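PDB 6SQ8: fatty acid CoA ligase from Marinactinospora thermotolerans, which belongs to the ANL superfamily of AMP-binding enzymes, with a large N-terminal and a smaller C-terminal domain, and binds adenosine monophosphate. Local coordinates for residues Glu153-Val158 / Gly359-Pro364; Val171-Thr176 / Glu301-Ala306; His76-Arg81 / Ala94-Ala99; Ala45-Gly50 / Ser98-Phe103. All blocks are in the same frame, centred on the assembly; numbering follows the deposited sequence.

Interaction 1. Residues Glu153-Val158 / Gly359-Pro364; sequences EGIAVV and GYWRDP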
loop_
_atom_site.group_PDB
_atom_site.type_symbol
_atom_site.label_atom_id
_atom_site.label_comp_id
_atom_site.label_asym_id
_atom_site.label_seq_id
_atom_site.Cartn_x
_atom_site.Cartn_y
_atom_site.Cartn_z
ATOM N N GLU A 153 9.494 -20.554 11.474
ATOM C CA GLU A 153 9.418 -19.286 12.219
ATOM C C GLU A 153 8.105 -18.544 11.919
ATOM O O GLU A 153 7.975 -17.385 12.268
ATOM C CB GLU A 153 10.670 -18.423 12.010
ATOM C CG GLU A 153 11.403 -18.621 10.699
ATOM C CD GLU A 153 12.903 -18.710 10.843
ATOM O OE1 GLU A 153 13.360 -19.833 11.062
ATOM O OE2 GLU A 153 13.609 -17.667 10.734
ATOM N N GLY A 154 7.127 -19.233 11.328
ATOM C CA GLY A 154 5.738 -18.747 11.222
ATOM C C GLY A 154 5.540 -17.567 10.265
ATOM O O GLY A 154 4.554 -16.831 10.373
ATOM N N ILE A 155 6.454 -17.398 9.303
ATOM C CA ILE A 155 6.446 -16.269 8.376
ATOM C C ILE A 155 5.623 -16.626 7.133
ATOM O O ILE A 155 5.777 -17.711 6.548
ATOM C CB ILE A 155 7.887 -15.859 8.031
ATOM C CG1 ILE A 155 8.689 -15.561 9.299
ATOM C CG2 ILE A 155 7.908 -14.681 7.064
ATOM C CD1 ILE A 155 8.030 -14.567 10.230
ATOM N N ALA A 156 4.725 -15.699 6.762
ATOM C CA ALA A 156 3.834 -15.853 5.620
ATOM C C ALA A 156 4.372 -15.069 4.420
ATOM O O ALA A 156 4.246 -15.523 3.281
ATOM C CB ALA A 156 2.450 -15.388 5.991
ATOM N N VAL A 157 4.935 -13.885 4.693
ATOM C CA VAL A 157 5.342 -12.931 3.670
ATOM C C VAL A 157 6.632 -12.240 4.104
ATOM O O VAL A 157 6.782 -11.891 5.278
ATOM C CB VAL A 157 4.261 -11.864 3.408
ATOM C CG1 VAL A 157 4.750 -10.809 2.424
ATOM C CG2 VAL A 157 2.944 -12.472 2.943
ATOM N N VAL A 158 7.529 -12.032 3.130
ATOM C CA VAL A 158 8.583 -11.044 3.254
ATOM C C VAL A 158 8.472 -10.097 2.062
ATOM O O VAL A 158 8.419 -10.531 0.928
ATOM C CB VAL A 158 9.988 -11.659 3.362
ATOM C CG1 VAL A 158 11.049 -10.584 3.535
ATOM C CG2 VAL A 158 10.068 -12.671 4.499
ATOM N N GLY A 359 9.612 -8.456 12.301
ATOM C CA GLY A 359 10.879 -7.765 12.247
ATOM C C GLY A 359 11.418 -7.774 10.830
ATOM O O GLY A 359 10.842 -8.420 9.924
ATOM N N TYR A 360 12.532 -7.065 10.634
ATOM C CA TYR A 360 13.213 -7.137 9.376
ATOM C C TYR A 360 13.921 -8.501 9.316
ATOM O O TYR A 360 14.618 -8.899 10.258
ATOM C CB TYR A 360 14.163 -5.954 9.173
ATOM C CG TYR A 360 13.504 -4.593 9.184
ATOM C CD1 TYR A 360 12.559 -4.228 8.239
ATOM C CD2 TYR A 360 13.842 -3.656 10.144
ATOM C CE1 TYR A 360 11.951 -2.982 8.269
ATOM C CE2 TYR A 360 13.255 -2.402 10.177
ATOM C CZ TYR A 360 12.313 -2.056 9.235
ATOM O OH TYR A 360 11.754 -0.808 9.282
ATOM N N TRP A 361 13.690 -9.212 8.203
ATOM C CA TRP A 361 14.197 -10.548 7.963
ATOM C C TRP A 361 15.727 -10.566 8.114
ATOM O O TRP A 361 16.435 -9.858 7.390
ATOM C CB TRP A 361 13.765 -11.013 6.574
ATOM C CG TRP A 361 14.318 -12.348 6.183
ATOM C CD1 TRP A 361 15.391 -12.587 5.372
ATOM C CD2 TRP A 361 13.829 -13.629 6.597
ATOM N NE1 TRP A 361 15.599 -13.934 5.261
ATOM C CE2 TRP A 361 14.653 -14.598 5.998
ATOM C CE3 TRP A 361 12.756 -14.052 7.378
ATOM C CZ2 TRP A 361 14.432 -15.966 6.153
ATOM C CZ3 TRP A 361 12.556 -15.409 7.559
ATOM C CH2 TRP A 361 13.375 -16.351 6.941
ATOM N N ARG A 362 16.207 -11.384 9.067
ATOM C CA ARG A 362 17.621 -11.655 9.311
ATOM C C ARG A 362 18.386 -10.332 9.508
ATOM O O ARG A 362 19.508 -10.181 9.014
ATOM C CB ARG A 362 18.188 -12.479 8.150
ATOM N N ASP A 363 17.776 -9.375 10.224
ATOM C CA ASP A 363 18.409 -8.078 10.510
ATOM C C ASP A 363 17.887 -7.538 11.840
ATOM O O ASP A 363 17.094 -6.603 11.856
ATOM C CB ASP A 363 18.199 -7.083 9.364
ATOM C CG ASP A 363 18.973 -5.777 9.508
ATOM O OD1 ASP A 363 19.590 -5.575 10.572
ATOM O OD2 ASP A 363 18.950 -4.962 8.554
ATOM N N PRO A 364 18.337 -8.085 12.995
ATOM C CA PRO A 364 17.881 -7.618 14.306
ATOM C C PRO A 364 18.418 -6.233 14.696
ATOM O O PRO A 364 17.771 -5.547 15.485
ATOM C CB PRO A 364 18.427 -8.668 15.290
ATOM C CG PRO A 364 18.828 -9.839 14.414
ATOM C CD PRO A 364 19.277 -9.207 13.112
#
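Trp-361 is the residue through which 359-364 meets Glu-153, Ile-155 and Val-158. Before it, Gly-359 and Tyr-360 form a short edge strand; the Tyr-360 side chain departs on the far side, where its OH bonds to Glu-301. CB of Trp-361 points toward 153-158 and lies 4.1 Å from Val-158 CG1. With CG anti to the backbone N (chi1 176°), the indole is then carried along Val-158 to Ile-155 and Glu-153. CZ3 presents the ring edge to Ile-155 CG1 at 4.2 Å, near the ring plane. Glu-153 OE2 approaches the CZ3-CH2 side of the ring obliquely, 4.0 Å from CH2, the carboxylate plane turned 42° from the indole. No hydrogen bond joins the segments. Trp-361 occupies the second position of a type II turn from Tyr-360 to Asp-363, closed by Asp-363 N to Tyr-360 O at 3.2 Å, and Asp-363 then caps the next helix through OD1 to Arg-366 N. Strands 155-160 and 359-360 are the two outer strands of a three-stranded antiparallel sheet, with 170-174 between them. Ala-156 and Val-157 rest on Met-178 of helix 175-189, while His-76 of strand 76-79 meets the indole with ring planes about 55° apart.

Interaction 2. Residues Val171-Thr176 / Glu301-Ala306; sequences VAHSST and EAAFIA. With EQ2 (1-ethanoyl-9~{H}-pyrido[3,4-b]indole-3-carboxylic acid), chain F.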
loop_
_atom_site.group_PDB
_atom_site.type_symbol
_atom_site.label_atom_id
_atom_site.label_comp_id
_atom_site.label_asym_id
_atom_site.label_seq_id
_atom_site.Cartn_x
_atom_site.Cartn_y
_atom_site.Cartn_z
ATOM N N VAL A 171 10.648 -6.801 5.256
ATOM C CA VAL A 171 9.642 -6.849 6.308
ATOM C C VAL A 171 9.052 -8.259 6.353
ATOM O O VAL A 171 8.431 -8.686 5.402
ATOM C CB VAL A 171 8.529 -5.811 6.079
ATOM C CG1 VAL A 171 7.331 -6.083 6.963
ATOM C CG2 VAL A 171 9.025 -4.388 6.249
ATOM N N ALA A 172 9.216 -8.941 7.492
ATOM C CA ALA A 172 8.666 -10.273 7.702
ATOM C C ALA A 172 7.358 -10.178 8.477
ATOM O O ALA A 172 7.343 -9.665 9.599
ATOM C CB ALA A 172 9.656 -11.124 8.458
ATOM N N HIS A 173 6.286 -10.697 7.879
ATOM C CA HIS A 173 4.969 -10.732 8.503
ATOM C C HIS A 173 4.590 -12.177 8.844
ATOM O O HIS A 173 4.686 -13.091 8.004
ATOM C CB HIS A 173 3.917 -10.088 7.596
ATOM C CG HIS A 173 3.694 -8.645 7.895
ATOM N ND1 HIS A 173 4.141 -7.633 7.057
ATOM C CD2 HIS A 173 3.129 -8.046 8.969
ATOM C CE1 HIS A 173 3.833 -6.469 7.591
ATOM N NE2 HIS A 173 3.214 -6.693 8.772
ATOM N N SER A 174 4.107 -12.365 10.076
ATOM C CA SER A 174 3.739 -13.668 10.574
ATOM C C SER A 174 2.426 -14.112 9.932
ATOM O O SER A 174 1.637 -13.295 9.461
ATOM C CB SER A 174 3.636 -13.655 12.076
ATOM O OG SER A 174 2.355 -13.198 12.501
ATOM N N SER A 175 2.192 -15.424 9.946
ATOM C CA SER A 175 0.917 -15.981 9.540
ATOM C C SER A 175 -0.195 -15.454 10.457
ATOM O O SER A 175 -1.333 -15.308 10.014
ATOM C CB SER A 175 0.955 -17.488 9.520
ATOM O OG SER A 175 1.817 -17.957 8.500
ATOM N N THR A 176 0.136 -15.192 11.729
ATOM C CA THR A 176 -0.836 -14.678 12.689
ATOM C C THR A 176 -1.251 -13.259 12.310
ATOM O O THR A 176 -2.424 -12.917 12.364
ATOM C CB THR A 176 -0.285 -14.612 14.116
ATOM O OG1 THR A 176 0.242 -15.894 14.441
ATOM C CG2 THR A 176 -1.342 -14.222 15.126
ATOM N N GLU A 301 5.752 -1.953 7.672
ATOM C CA GLU A 301 6.072 -2.523 8.959
ATOM C C GLU A 301 4.788 -2.754 9.785
ATOM O O GLU A 301 4.681 -3.739 10.489
ATOM C CB GLU A 301 7.051 -1.615 9.696
ATOM C CG GLU A 301 8.427 -1.523 9.052
ATOM C CD GLU A 301 8.574 -0.425 8.012
ATOM O OE1 GLU A 301 7.552 -0.021 7.445
ATOM O OE2 GLU A 301 9.713 0.016 7.765
ATOM N N ALA A 302 3.794 -1.864 9.686
ATOM C CA ALA A 302 2.670 -1.864 10.601
ATOM C C ALA A 302 1.485 -2.676 10.072
ATOM O O ALA A 302 0.580 -3.010 10.846
ATOM C CB ALA A 302 2.235 -0.442 10.852
ATOM N N ALA A 303 1.447 -2.917 8.759
ATOM C CA ALA A 303 0.218 -3.249 8.065
ATOM C C ALA A 303 -0.861 -2.178 8.357
ATOM O O ALA A 303 -0.534 -0.999 8.525
ATOM C CB ALA A 303 -0.215 -4.641 8.461
ATOM N N PHE A 304 -2.143 -2.589 8.423
ATOM C CA PHE A 304 -3.269 -1.687 8.614
ATOM C C PHE A 304 -3.188 -0.974 9.973
ATOM O O PHE A 304 -2.964 -1.630 10.994
ATOM C CB PHE A 304 -4.575 -2.473 8.562
ATOM C CG PHE A 304 -4.940 -3.041 7.215
ATOM C CD1 PHE A 304 -5.075 -2.220 6.106
ATOM C CD2 PHE A 304 -5.205 -4.389 7.062
ATOM C CE1 PHE A 304 -5.424 -2.736 4.868
ATOM C CE2 PHE A 304 -5.571 -4.902 5.828
ATOM C CZ PHE A 304 -5.680 -4.075 4.733
ATOM N N ILE A 305 -3.422 0.349 9.982
ATOM C CA ILE A 305 -3.438 1.127 11.224
ATOM C C ILE A 305 -4.795 1.811 11.441
ATOM O O ILE A 305 -5.385 1.691 12.519
ATOM C CB ILE A 305 -2.295 2.150 11.254
ATOM C CG1 ILE A 305 -0.931 1.466 11.184
ATOM C CG2 ILE A 305 -2.430 3.039 12.486
ATOM C CD1 ILE A 305 0.219 2.449 11.018
ATOM N N ALA A 306 -5.262 2.575 10.450
ATOM C CA ALA A 306 -6.474 3.382 10.632
ATOM C C ALA A 306 -7.264 3.493 9.329
ATOM O O ALA A 306 -6.747 3.229 8.248
ATOM C CB ALA A 306 -6.102 4.746 11.128
HETATM C C1 EQ2 F . -3.835 0.060 4.272
HETATM C C2 EQ2 F . -2.747 0.726 3.504
HETATM O O1 EQ2 F . -3.008 1.712 2.840
HETATM C C3 EQ2 F . -1.359 0.142 3.512
HETATM N N1 EQ2 F . -0.368 0.947 3.107
HETATM C C4 EQ2 F . 0.894 0.491 3.063
HETATM C C5 EQ2 F . 1.960 1.437 2.556
HETATM O O2 EQ2 F . 1.624 2.605 2.266
HETATM O O3 EQ2 F . 3.095 0.947 2.425
HETATM C C6 EQ2 F . 1.231 -0.809 3.419
HETATM C C7 EQ2 F . 0.231 -1.664 3.843
HETATM C C8 EQ2 F . 0.194 -3.029 4.295
HETATM C C9 EQ2 F . 1.146 -4.030 4.477
HETATM C C10 EQ2 F . 0.740 -5.260 4.948
HETATM C C11 EQ2 F . -0.598 -5.512 5.239
HETATM C C12 EQ2 F . -1.563 -4.545 5.085
HETATM C C13 EQ2 F . -1.150 -3.304 4.607
HETATM N N2 EQ2 F . -1.907 -2.176 4.353
HETATM C C14 EQ2 F . -1.092 -1.182 3.895
#
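His-173 and Val-171, on the middle strand of a three-stranded antiparallel sheet, reach across to Glu-301 and Ala-303 beside the ligand pocket of the large N-terminal domain. Glu-301 closes the sequence Tyr-297 to Glu-301 (Tyr-Gly-Thr-Gln-Glu), which probably corresponds to the A5 motif of ANL enzymes. Its side chain can be followed outward. CB leaves the backbone on the side away from strand 170-174, but CG, set beside the backbone N, still comes within 4.1 Å of Val-171 CG2, the two side chains crossing at about a right angle. At CG the chain bends (chi2 89°), carrying CD and the carboxylate off toward Tyr-360, whose OH is hydrogen-bonded to OE2. The nearest atoms of the Glu-301 side chain and bound adenosine monophosphate are about 4 Å apart.

The imidazole of His-173 approaches the same backbone obliquely. NE2 is 3.7 Å from Glu-301 O, a contact without hydrogen-bond geometry, and 4.0 Å from Ala-303 CB. On the ligand side, His-173 CE1 is 4.2 Å from C10 of EQ2. Ala-303 opens strand 303-308, in which Ile-305 and Ala-306 both face Tyr-297 in a classic beta bulge. Phe-304 applies one ring face to the ligand, with EQ2 C12 4.0 Å above the plane, over the ring centre. The Ala-303 methyl is shared between protein and ligand: CB meets His-173 NE2 and also lies 3.4 Å from EQ2 C11.

Interaction 3. Residues His76-Arg81 / Ala94-Ala99; sequences HYVGLR and AAADSA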
loop_
_atom_site.group_PDB
_atom_site.type_symbol
_atom_site.label_atom_id
_atom_site.label_comp_id
_atom_site.label_asym_id
_atom_site.label_seq_id
_atom_site.Cartn_x
_atom_site.Cartn_y
_atom_site.Cartn_z
ATOM N N HIS A 76 7.582 -18.751 2.779
ATOM C CA HIS A 76 7.207 -17.350 2.816
ATOM C C HIS A 76 7.276 -16.742 1.410
ATOM O O HIS A 76 8.294 -16.808 0.721
ATOM C CB HIS A 76 8.016 -16.581 3.868
ATOM C CG HIS A 76 9.476 -16.446 3.628
ATOM N ND1 HIS A 76 10.410 -17.178 4.345
ATOM C CD2 HIS A 76 10.175 -15.619 2.823
ATOM C CE1 HIS A 76 11.628 -16.825 3.970
ATOM N NE2 HIS A 76 11.512 -15.872 3.031
ATOM N N TYR A 77 6.151 -16.143 1.008
ATOM C CA TYR A 77 5.992 -15.471 -0.264
ATOM C C TYR A 77 6.828 -14.185 -0.321
ATOM O O TYR A 77 6.792 -13.361 0.590
ATOM C CB TYR A 77 4.520 -15.127 -0.452
ATOM C CG TYR A 77 4.206 -14.311 -1.676
ATOM C CD1 TYR A 77 4.015 -14.915 -2.909
ATOM C CD2 TYR A 77 4.048 -12.940 -1.592
ATOM C CE1 TYR A 77 3.688 -14.175 -4.033
ATOM C CE2 TYR A 77 3.734 -12.185 -2.709
ATOM C CZ TYR A 77 3.551 -12.803 -3.933
ATOM O OH TYR A 77 3.220 -12.068 -5.027
ATOM N N VAL A 78 7.563 -14.031 -1.424
ATOM C CA VAL A 78 8.335 -12.827 -1.723
ATOM C C VAL A 78 7.878 -12.298 -3.089
ATOM O O VAL A 78 8.386 -12.716 -4.121
ATOM C CB VAL A 78 9.850 -13.115 -1.711
ATOM C CG1 VAL A 78 10.664 -11.891 -2.101
ATOM C CG2 VAL A 78 10.307 -13.670 -0.374
ATOM N N GLY A 79 6.885 -11.405 -3.074
ATOM C CA GLY A 79 6.324 -10.809 -4.272
ATOM C C GLY A 79 7.250 -9.761 -4.871
ATOM O O GLY A 79 7.508 -8.715 -4.266
ATOM N N LEU A 80 7.756 -10.050 -6.074
ATOM C CA LEU A 80 8.618 -9.145 -6.798
ATOM C C LEU A 80 7.774 -8.092 -7.519
ATOM O O LEU A 80 7.052 -8.385 -8.466
ATOM C CB LEU A 80 9.467 -9.956 -7.776
ATOM C CG LEU A 80 10.463 -10.897 -7.118
ATOM C CD1 LEU A 80 11.100 -11.814 -8.153
ATOM C CD2 LEU A 80 11.527 -10.105 -6.379
ATOM N N ARG A 81 7.917 -6.859 -7.037
ATOM C CA ARG A 81 7.156 -5.687 -7.443
ATOM C C ARG A 81 7.407 -5.407 -8.924
ATOM O O ARG A 81 8.560 -5.372 -9.353
ATOM C CB ARG A 81 7.618 -4.523 -6.565
ATOM C CG ARG A 81 6.595 -3.426 -6.314
ATOM C CD ARG A 81 6.999 -2.644 -5.079
ATOM N NE ARG A 81 7.017 -3.512 -3.904
ATOM C CZ ARG A 81 7.795 -3.351 -2.853
ATOM N NH1 ARG A 81 8.692 -2.383 -2.838
ATOM N NH2 ARG A 81 7.678 -4.171 -1.827
ATOM N N ALA A 94 17.966 -12.521 -3.153
ATOM C CA ALA A 94 19.125 -13.005 -2.386
ATOM C C ALA A 94 18.853 -12.887 -0.884
ATOM O O ALA A 94 19.017 -13.851 -0.137
ATOM C CB ALA A 94 20.358 -12.224 -2.777
ATOM N N ALA A 95 18.421 -11.690 -0.471
ATOM C CA ALA A 95 18.288 -11.317 0.938
ATOM C C ALA A 95 17.166 -12.110 1.612
ATOM O O ALA A 95 17.191 -12.279 2.827
ATOM C CB ALA A 95 18.047 -9.836 1.056
ATOM N N ALA A 96 16.192 -12.590 0.827
ATOM C CA ALA A 96 14.988 -13.230 1.379
ATOM C C ALA A 96 15.203 -14.732 1.574
ATOM O O ALA A 96 14.292 -15.415 2.057
ATOM C CB ALA A 96 13.811 -12.984 0.468
ATOM N N ASP A 97 16.388 -15.228 1.190
ATOM C CA ASP A 97 16.750 -16.658 1.259
ATOM C C ASP A 97 15.780 -17.457 0.379
ATOM O O ASP A 97 15.136 -18.395 0.828
ATOM C CB ASP A 97 16.829 -17.158 2.710
ATOM C CG ASP A 97 17.998 -16.575 3.501
ATOM O OD1 ASP A 97 19.070 -16.336 2.898
ATOM O OD2 ASP A 97 17.836 -16.350 4.718
ATOM N N SER A 98 15.716 -17.070 -0.897
ATOM C CA SER A 98 14.786 -17.653 -1.866
ATOM C C SER A 98 15.302 -19.024 -2.317
ATOM O O SER A 98 16.429 -19.148 -2.788
ATOM C CB SER A 98 14.577 -16.735 -3.052
ATOM O OG SER A 98 14.557 -15.369 -2.656
ATOM N N ALA A 99 14.447 -20.039 -2.191
ATOM C CA ALA A 99 14.748 -21.389 -2.640
ATOM C C ALA A 99 14.245 -21.625 -4.073
ATOM O O ALA A 99 14.485 -22.694 -4.648
ATOM C CB ALA A 99 14.130 -22.380 -1.701
#
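With chi1 of His-76 at 66°, CG between the backbone N and the carbonyl carbon, the ring reaches Ala-96 O with NE2, while Val-78, two residues on, places CG2 anti to its own carbonyl carbon and aims it at the same alanine. The polar link is a hydrogen bond from His-76 NE2 to Ala-96 O at 3.0 Å. It is moderately bent at the proton (148°). The oxygen lies at the imidazole edge, nearly in the ring plane, and the donor arrives in the carbonyl plane with a C=O...N angle of 154°. Because His-76 ND1 is bonded to His-151, both ring nitrogens are engaged and the ring's rotation is fixed. Beside this bond, Val-78 CG2 packs on Ala-96 CB at 3.7 Å.

The acceptor belongs to a helix terminus. Asp-97 adopts positive phi in a Schellman motif, and its N bonds back to Ala-94 O at 3.3 Å. A carbonyl at a helix C-terminus probably carries enhanced negative potential, which would strengthen its pull on the imidazole N-H.

Ala-96 also touches Phe-160 of strand 155-160. Strand 76-79 is an outermost strand of a five-stranded parallel sheet; helix 86-95 leads from it to strand 98-103, and strand 52-56 lies between these two strands.

Interaction 4. Residues Ala45-Gly50 / Ser98-Phe103; sequences AGIPPG and SAALVF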
loop_
_atom_site.group_PDB
_atom_site.type_symbol
_atom_site.label_atom_id
_atom_site.label_comp_id
_atom_site.label_asym_id
_atom_site.label_seq_id
_atom_site.Cartn_x
_atom_site.Cartn_y
_atom_site.Cartn_z
ATOM N N ALA A 45 9.499 -30.180 -6.149
ATOM C CA ALA A 45 10.683 -29.553 -6.728
ATOM C C ALA A 45 11.790 -29.374 -5.683
ATOM O O ALA A 45 12.861 -28.839 -6.004
ATOM C CB ALA A 45 10.307 -28.231 -7.352
ATOM N N GLY A 46 11.521 -29.752 -4.424
ATOM C CA GLY A 46 12.524 -29.786 -3.345
ATOM C C GLY A 46 12.716 -28.466 -2.596
ATOM O O GLY A 46 13.765 -28.233 -1.996
ATOM N N ILE A 47 11.707 -27.593 -2.661
ATOM C CA ILE A 47 11.645 -26.357 -1.904
ATOM C C ILE A 47 11.306 -26.709 -0.456
ATOM O O ILE A 47 10.205 -27.184 -0.173
ATOM C CB ILE A 47 10.606 -25.406 -2.523
ATOM C CG1 ILE A 47 10.856 -25.154 -4.014
ATOM C CG2 ILE A 47 10.552 -24.108 -1.739
ATOM C CD1 ILE A 47 9.731 -24.437 -4.728
ATOM N N PRO A 48 12.228 -26.468 0.508
ATOM C CA PRO A 48 11.971 -26.771 1.916
ATOM C C PRO A 48 11.225 -25.672 2.678
ATOM O O PRO A 48 11.332 -24.492 2.340
ATOM C CB PRO A 48 13.397 -26.925 2.469
ATOM C CG PRO A 48 14.245 -25.952 1.637
ATOM C CD PRO A 48 13.573 -25.911 0.281
ATOM N N PRO A 49 10.460 -26.029 3.738
ATOM C CA PRO A 49 9.686 -25.070 4.533
ATOM C C PRO A 49 10.285 -23.726 4.998
ATOM O O PRO A 49 9.609 -22.693 4.949
ATOM C CB PRO A 49 9.393 -25.911 5.777
ATOM C CG PRO A 49 9.118 -27.265 5.195
ATOM C CD PRO A 49 10.221 -27.416 4.165
ATOM N N GLY A 50 11.524 -23.697 5.472
ATOM C CA GLY A 50 12.000 -22.448 6.094
ATOM C C GLY A 50 12.213 -21.281 5.129
ATOM O O GLY A 50 12.453 -20.158 5.571
ATOM N N SER A 98 15.716 -17.070 -0.897
ATOM C CA SER A 98 14.786 -17.653 -1.866
ATOM C C SER A 98 15.302 -19.024 -2.317
ATOM O O SER A 98 16.429 -19.148 -2.788
ATOM C CB SER A 98 14.577 -16.735 -3.052
ATOM O OG SER A 98 14.557 -15.369 -2.656
ATOM N N ALA A 99 14.447 -20.039 -2.191
ATOM C CA ALA A 99 14.748 -21.389 -2.640
ATOM C C ALA A 99 14.245 -21.625 -4.073
ATOM O O ALA A 99 14.485 -22.694 -4.648
ATOM C CB ALA A 99 14.130 -22.380 -1.701
ATOM N N ALA A 100 13.565 -20.625 -4.647
ATOM C CA ALA A 100 12.939 -20.752 -5.942
ATOM C C ALA A 100 12.594 -19.369 -6.485
ATOM O O ALA A 100 12.389 -18.432 -5.723
ATOM C CB ALA A 100 11.704 -21.618 -5.829
ATOM N N LEU A 101 12.542 -19.277 -7.816
ATOM C CA LEU A 101 11.912 -18.165 -8.523
ATOM C C LEU A 101 10.814 -18.737 -9.414
ATOM O O LEU A 101 11.106 -19.465 -10.315
ATOM C CB LEU A 101 12.961 -17.431 -9.356
ATOM C CG LEU A 101 12.397 -16.386 -10.314
ATOM C CD1 LEU A 101 11.937 -15.140 -9.560
ATOM C CD2 LEU A 101 13.424 -16.024 -11.381
ATOM N N VAL A 102 9.557 -18.426 -9.109
ATOM C CA VAL A 102 8.428 -18.780 -9.946
ATOM C C VAL A 102 8.038 -17.531 -10.726
ATOM O O VAL A 102 7.913 -16.468 -10.132
ATOM C CB VAL A 102 7.253 -19.311 -9.113
ATOM C CG1 VAL A 102 6.077 -19.715 -9.992
ATOM C CG2 VAL A 102 7.677 -20.467 -8.234
ATOM N N PHE A 103 7.884 -17.658 -12.049
ATOM C CA PHE A 103 7.546 -16.507 -12.882
ATOM C C PHE A 103 6.536 -16.905 -13.957
ATOM O O PHE A 103 6.327 -18.078 -14.222
ATOM C CB PHE A 103 8.809 -15.887 -13.485
ATOM C CG PHE A 103 9.475 -16.713 -14.554
ATOM C CD1 PHE A 103 10.392 -17.694 -14.226
ATOM C CD2 PHE A 103 9.196 -16.498 -15.889
ATOM C CE1 PHE A 103 10.989 -18.463 -15.209
ATOM C CE2 PHE A 103 9.800 -17.265 -16.868
ATOM C CZ PHE A 103 10.696 -18.244 -16.523
#
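The backbones of Ile-47 and Ala-99 approach to 5.9 Å between their CA atoms, just after helix 28-44 has ended in a Schellman motif at Gly-46, where phi is 87°. Opposite, the chain turns a corner at Ala-99. With psi near zero there, the methyls of Ala-99 and Ala-100 both point toward the loop instead of taking opposite sides, as consecutive residues of a regular strand would.

Ile-47 uses both branches on this pair. CG1 stands anti to the carbonyl carbon and chi2 is extended (169°), which carries CD1 outward to 3.6 Å from Ala-100 CB. CG1 itself is 4.1 Å from the same Ala-100 CB, so this methyl rests against the length of the longer branch. The short branch, CG2, takes the other alanine, lying 4.0 Å from Ala-99 CB. Pro-48 adds its ring from the outer side of the contact, with CD 4.1 Å from Ala-99 CB; that methyl is thus touched by two successive residues. No hydrogen bond crosses between the segments. Their backbones are held elsewhere, Ala-99 and Ala-100 by Gly-52 and Ala-54, and Ile-47 O by Arg-149 NH2.

Ile-47 also packs on Val-53 of strand 52-56 and on Cys-75 in the loop before strand 76-79. Segment 45-50 joins helix 28-44 to strand 52-56, which lies beside strand 98-103 in the five-stranded parallel sheet: a helix-to-strand connection of the alpha/beta fold in the N-terminal ANL domain.

Overall arrangement
All four interactions lie within the large N-terminal part of the enzyme. Along the chain, interactions 4 and 3 come first, both ending on strand 98-103, where they share Ser-98 and Ala-99; interaction 1 then spans the chain from 153 to 364, and interaction 2 falls within that span. Interactions 3 and 4 have centres about 9 Å apart at the five-stranded parallel sheet. Interactions 1 and 2, about 11 Å apart, share the three-stranded sheet. Backbone bonds from Tyr-77 to Ala-156 and Val-158 join the two regions. The contacts thus run from the peripheral loop 45-50 to the ligand pocket, interactions 2 and 4 being about 23 Å apart between centres.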